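Local coordinates for probable adhesion protein (Pseudomonas aeruginosa PAO1, PDB 6R3Z), which probably serves as the periplasmic solute-binding protein of a metal-ion transport system, capturing iron and related divalent cations for uptake, at residues 173-177 with 178-182; 206-209 with 210-214. All blocks are in the same frame, centred on the assembly; numbering follows the deposited sequence.

Contact 1 of 2, residues 173-177 with 178-182. With NI (nickel (II) ion), chain B.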
loop_
_atom_site.group_PDB
_atom_site.type_symbol
_atom_site.label_atom_id
_atom_site.label_comp_id
_atom_site.label_asym_id
_atom_site.label_seq_id
_atom_site.Cartn_x
_atom_site.Cartn_y
_atom_site.Cartn_z
ATOM N N VAL A 173 -16.892 -3.740 -9.710
ATOM C CA VAL A 173 -16.316 -3.542 -8.379
ATOM C C VAL A 173 -16.234 -2.054 -8.020
ATOM O O VAL A 173 -15.873 -1.240 -8.860
ATOM C CB VAL A 173 -14.879 -4.176 -8.413
ATOM C CG1 VAL A 173 -14.008 -3.754 -7.238
ATOM C CG2 VAL A 173 -14.953 -5.699 -8.517
ATOM N N ALA A 174 -16.525 -1.729 -6.764
ATOM C CA ALA A 174 -16.348 -0.388 -6.213
ATOM C C ALA A 174 -15.465 -0.500 -4.943
ATOM O O ALA A 174 -15.408 -1.563 -4.317
ATOM C CB ALA A 174 -17.688 0.235 -5.867
ATOM N N THR A 175 -14.766 0.583 -4.576
ATOM C CA THR A 175 -13.964 0.622 -3.354
ATOM C C THR A 175 -14.256 1.939 -2.634
ATOM O O THR A 175 -14.628 2.915 -3.289
ATOM C CB THR A 175 -12.445 0.430 -3.581
ATOM O OG1 THR A 175 -11.860 1.597 -4.188
ATOM C CG2 THR A 175 -12.100 -0.849 -4.370
ATOM N N ILE A 176 -14.068 1.983 -1.307
ATOM C CA ILE A 176 -14.272 3.252 -0.561
ATOM C C ILE A 176 -13.034 4.147 -0.804
ATOM O O ILE A 176 -13.174 5.289 -1.257
ATOM C CB ILE A 176 -14.474 2.983 0.966
ATOM C CG1 ILE A 176 -15.782 2.195 1.269
ATOM C CG2 ILE A 176 -14.418 4.309 1.779
ATOM C CD1 ILE A 176 -17.094 2.849 0.868
ATOM N N HIS A 177 -11.830 3.603 -0.496
ATOM C CA HIS A 177 -10.530 4.269 -0.660
ATOM C C HIS A 177 -9.961 3.854 -2.019
ATOM O O HIS A 177 -10.144 2.707 -2.419
ATOM C CB HIS A 177 -9.587 3.861 0.487
ATOM C CG HIS A 177 -8.371 4.716 0.654
ATOM N ND1 HIS A 177 -8.407 5.884 1.411
ATOM C CD2 HIS A 177 -7.097 4.500 0.251
ATOM C CE1 HIS A 177 -7.165 6.345 1.418
ATOM N NE2 HIS A 177 -6.335 5.528 0.762
ATOM N N GLY A 178 -9.306 4.776 -2.728
ATOM C CA GLY A 178 -8.741 4.470 -4.052
ATOM C C GLY A 178 -7.416 3.709 -3.990
ATOM O O GLY A 178 -6.482 4.034 -4.723
ATOM N N ALA A 179 -7.325 2.692 -3.121
ATOM C CA ALA A 179 -6.090 1.961 -2.843
ATOM C C ALA A 179 -5.862 0.676 -3.624
ATOM O O ALA A 179 -4.752 0.133 -3.538
ATOM C CB ALA A 179 -6.045 1.625 -1.352
ATOM N N TYR A 180 -6.906 0.127 -4.290
ATOM C CA TYR A 180 -6.845 -1.244 -4.804
ATOM C C TYR A 180 -6.806 -1.435 -6.320
ATOM O O TYR A 180 -6.920 -2.575 -6.791
ATOM C CB TYR A 180 -8.019 -2.027 -4.190
ATOM C CG TYR A 180 -7.997 -1.910 -2.679
ATOM C CD1 TYR A 180 -6.964 -2.475 -1.934
ATOM C CD2 TYR A 180 -8.877 -1.055 -2.016
ATOM C CE1 TYR A 180 -6.885 -2.307 -0.553
ATOM C CE2 TYR A 180 -8.805 -0.870 -0.630
ATOM C CZ TYR A 180 -7.784 -1.470 0.092
ATOM O OH TYR A 180 -7.689 -1.298 1.458
ATOM N N ASP A 181 -6.569 -0.361 -7.080
ATOM C CA ASP A 181 -6.489 -0.496 -8.532
ATOM C C ASP A 181 -5.321 -1.427 -8.937
ATOM O O ASP A 181 -5.534 -2.304 -9.773
ATOM C CB ASP A 181 -6.408 0.885 -9.190
ATOM C CG ASP A 181 -7.617 1.738 -8.817
ATOM O OD1 ASP A 181 -7.632 2.295 -7.682
ATOM O OD2 ASP A 181 -8.563 1.818 -9.634
ATOM N N TYR A 182 -4.125 -1.290 -8.291
ATOM C CA TYR A 182 -2.981 -2.175 -8.613
ATOM C C TYR A 182 -3.262 -3.610 -8.159
ATOM O O TYR A 182 -2.901 -4.560 -8.853
ATOM C CB TYR A 182 -1.685 -1.706 -7.947
ATOM C CG TYR A 182 -1.225 -0.340 -8.387
ATOM C CD1 TYR A 182 -0.502 -0.173 -9.564
ATOM C CD2 TYR A 182 -1.539 0.794 -7.644
ATOM C CE1 TYR A 182 -0.096 1.089 -9.991
ATOM C CE2 TYR A 182 -1.132 2.067 -8.058
ATOM C CZ TYR A 182 -0.415 2.206 -9.235
ATOM O OH TYR A 182 -0.006 3.442 -9.670
HETATM NI NI NI B . -4.173 5.809 0.813
HETATM O O HOH W 1 -9.386 1.184 -5.397
#

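Contact 2 of 2, residues 206-209 with 210-214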
loop_
_atom_site.group_PDB
_atom_site.type_symbol
_atom_site.label_atom_id
_atom_site.label_comp_id
_atom_site.label_asym_id
_atom_site.label_seq_id
_atom_site.Cartn_x
_atom_site.Cartn_y
_atom_site.Cartn_z
ATOM N N SER A 206 -24.308 14.821 -0.415
ATOM C CA SER A 206 -24.719 14.879 -1.837
ATOM C C SER A 206 -23.888 13.941 -2.730
ATOM O O SER A 206 -24.446 13.218 -3.569
ATOM C CB SER A 206 -24.628 16.309 -2.373
ATOM O OG SER A 206 -25.649 17.132 -1.842
ATOM N N GLN A 207 -22.567 13.918 -2.520
ATOM C CA GLN A 207 -21.641 13.039 -3.268
ATOM C C GLN A 207 -21.933 11.553 -2.966
ATOM O O GLN A 207 -21.996 10.739 -3.887
ATOM C CB GLN A 207 -20.183 13.371 -2.929
ATOM C CG GLN A 207 -19.686 14.674 -3.581
ATOM C CD GLN A 207 -18.323 15.076 -3.092
ATOM O OE1 GLN A 207 -17.994 14.968 -1.899
ATOM N NE2 GLN A 207 -17.513 15.605 -4.005
ATOM N N LEU A 208 -22.119 11.210 -1.677
ATOM C CA LEU A 208 -22.427 9.832 -1.281
ATOM C C LEU A 208 -23.770 9.363 -1.916
ATOM O O LEU A 208 -23.810 8.257 -2.464
ATOM C CB LEU A 208 -22.468 9.706 0.241
ATOM C CG LEU A 208 -22.855 8.331 0.782
ATOM C CD1 LEU A 208 -21.820 7.270 0.392
ATOM C CD2 LEU A 208 -23.098 8.388 2.272
ATOM N N LYS A 209 -24.824 10.217 -1.894
ATOM C CA LYS A 209 -26.107 9.883 -2.532
ATOM C C LYS A 209 -25.895 9.615 -4.033
ATOM O O LYS A 209 -26.420 8.623 -4.564
ATOM C CB LYS A 209 -27.134 11.005 -2.336
ATOM C CG LYS A 209 -28.543 10.612 -2.782
ATOM C CD LYS A 209 -29.436 11.809 -3.029
ATOM C CE LYS A 209 -30.836 11.392 -3.427
ATOM N NZ LYS A 209 -30.869 10.724 -4.760
ATOM N N LYS A 210 -25.098 10.478 -4.707
ATOM C CA LYS A 210 -24.815 10.302 -6.143
ATOM C C LYS A 210 -24.060 8.983 -6.379
ATOM O O LYS A 210 -24.441 8.207 -7.274
ATOM C CB LYS A 210 -24.053 11.503 -6.724
ATOM C CG LYS A 210 -24.943 12.748 -6.897
ATOM C CD LYS A 210 -24.251 13.901 -7.668
ATOM C CE LYS A 210 -23.107 14.543 -6.915
ATOM N NZ LYS A 210 -22.622 15.784 -7.574
ATOM N N THR A 211 -23.057 8.675 -5.526
ATOM C CA THR A 211 -22.321 7.410 -5.649
ATOM C C THR A 211 -23.263 6.198 -5.486
ATOM O O THR A 211 -23.182 5.264 -6.292
ATOM C CB THR A 211 -21.108 7.373 -4.705
ATOM O OG1 THR A 211 -20.193 8.394 -5.126
ATOM C CG2 THR A 211 -20.398 6.002 -4.732
ATOM N N ILE A 212 -24.149 6.219 -4.469
ATOM C CA ILE A 212 -25.127 5.136 -4.237
ATOM C C ILE A 212 -26.006 4.936 -5.502
ATOM O O ILE A 212 -26.137 3.810 -5.989
ATOM C CB ILE A 212 -25.939 5.373 -2.937
ATOM C CG1 ILE A 212 -25.018 5.150 -1.690
ATOM C CG2 ILE A 212 -27.204 4.493 -2.881
ATOM C CD1 ILE A 212 -25.528 5.730 -0.375
ATOM N N ASP A 213 -26.512 6.056 -6.076
ATOM C CA ASP A 213 -27.308 6.015 -7.319
ATOM C C ASP A 213 -26.535 5.364 -8.472
ATOM O O ASP A 213 -27.091 4.540 -9.189
ATOM C CB ASP A 213 -27.818 7.412 -7.705
ATOM C CG ASP A 213 -28.944 7.911 -6.810
ATOM O OD1 ASP A 213 -29.586 7.070 -6.125
ATOM O OD2 ASP A 213 -29.192 9.137 -6.798
ATOM N N GLN A 214 -25.240 5.687 -8.595
ATOM C CA GLN A 214 -24.343 5.144 -9.612
ATOM C C GLN A 214 -24.114 3.628 -9.424
ATOM O O GLN A 214 -24.064 2.891 -10.416
ATOM C CB GLN A 214 -23.013 5.864 -9.544
ATOM C CG GLN A 214 -22.237 5.856 -10.830
ATOM C CD GLN A 214 -21.241 6.981 -10.798
ATOM O OE1 GLN A 214 -20.382 7.062 -9.911
ATOM N NE2 GLN A 214 -21.321 7.862 -11.769
#

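Contact 1 of 2, residues 173-177 with 178-182
The carbonyl oxygen of H177 is gripped from two directions as the chain turns out of its strand. T175 OG1 donates to H177 O at 2.7 Å, approaching from above the carbonyl plane, 45° out of it, and A179 N adds a weak, bent bond to the same H177 O at 2.9 Å. Threonine suits this place because its two branches do different work. A chi1 of 72° tucks OG1 back over the main chain, toward H177 O, while the methyl T175 CG2 packs 4.0 Å from Y180 CD2, at the edge of the tyrosine ring. One water extends the network: it donates to T175 OG1 at 2.8 Å and to D181 OD1, and accepts from Y180 N at the N-cap position of the coming helix. G178 carries the backbone round the bend, and the small methyl of A179 does double service. A179 CB meets the edge of the imidazole in its plane, 3.5 Å from H177 CD2, and lies over the centre of one face of the Y180 ring. H177 NE2 binds the nickel ion at 2.2 Å, in a site completed by H41, H66, H111, H199 and H250. The hydroxyl of Y180 is hydrogen-bonded to E226 on strand 220-226. The turn thus forms the strand-to-helix junction of a beta-alpha-beta unit, strand 172-175 running beside strands 193-194 and 220-226 in the parallel sheet before the chain enters helix 181-185.

Contact 2 of 2, residues 206-209 with 210-214
K209 sends CG anti to its backbone N (chi1 -171°) and stays extended until a bend at chi4, whereas D213 holds CG beside its own N (chi1 -73°), and these choices bring the two charged ends together one turn apart. The ammonium meets one carboxylate oxygen, K209 NZ to D213 OD2 at 3.1 Å, a salt bridge whose hydrogen bond is weak. The other oxygen, D213 OD1, has a second partner in K216, so each carboxylate oxygen has a lysine partner, and the negative charge would probably be stabilised by both. Lysine suits such a surface position, since its long aliphatic chain can span the turn and still deliver a charge.

A neighbouring flank of the helix is apolar. L208 and I212 cross at an angle, with L208 CG 3.9 Å from I212 CD1, and both branched side chains also pack on I237 of helix 234-241. Beneath the side chains, four successive backbone bonds join residues four apart; that from T211 N to Q207 O is 2.8 Å, and that from I212 N to L208 O is 2.9 Å. The side chain of K210, with CG beside its own N, runs back along the preceding turn, K210 CG lying 3.4 Å from S206 O. Charged residues one turn apart on the outer surface, with leucine and isoleucine spaced likewise against a neighbouring helix, make this a typical amphipathic alpha-helix, here helix 205-217 on the outside of an alpha/beta lobe.

In the fold
Contacts 1 and 2 follow one another along the chain, with about 16 Å between centres and about 6 Å between nearest atoms, so they do not touch. The centre of contact 1 is about 11 Å, and that of contact 2 about 26 Å, from the centre of the chain; the first is buried at the nickel site, the second on the surface and away from that site. Between them the chain supplies a further ligand of the nickel, H199. I237 of helix 234-241 touches I176 of contact 1 as well as L208 and I212 of contact 2, and Y233, in the loop just before that helix, touches both I176 and L208. The two contacts are thus joined indirectly, through side chains that both touch.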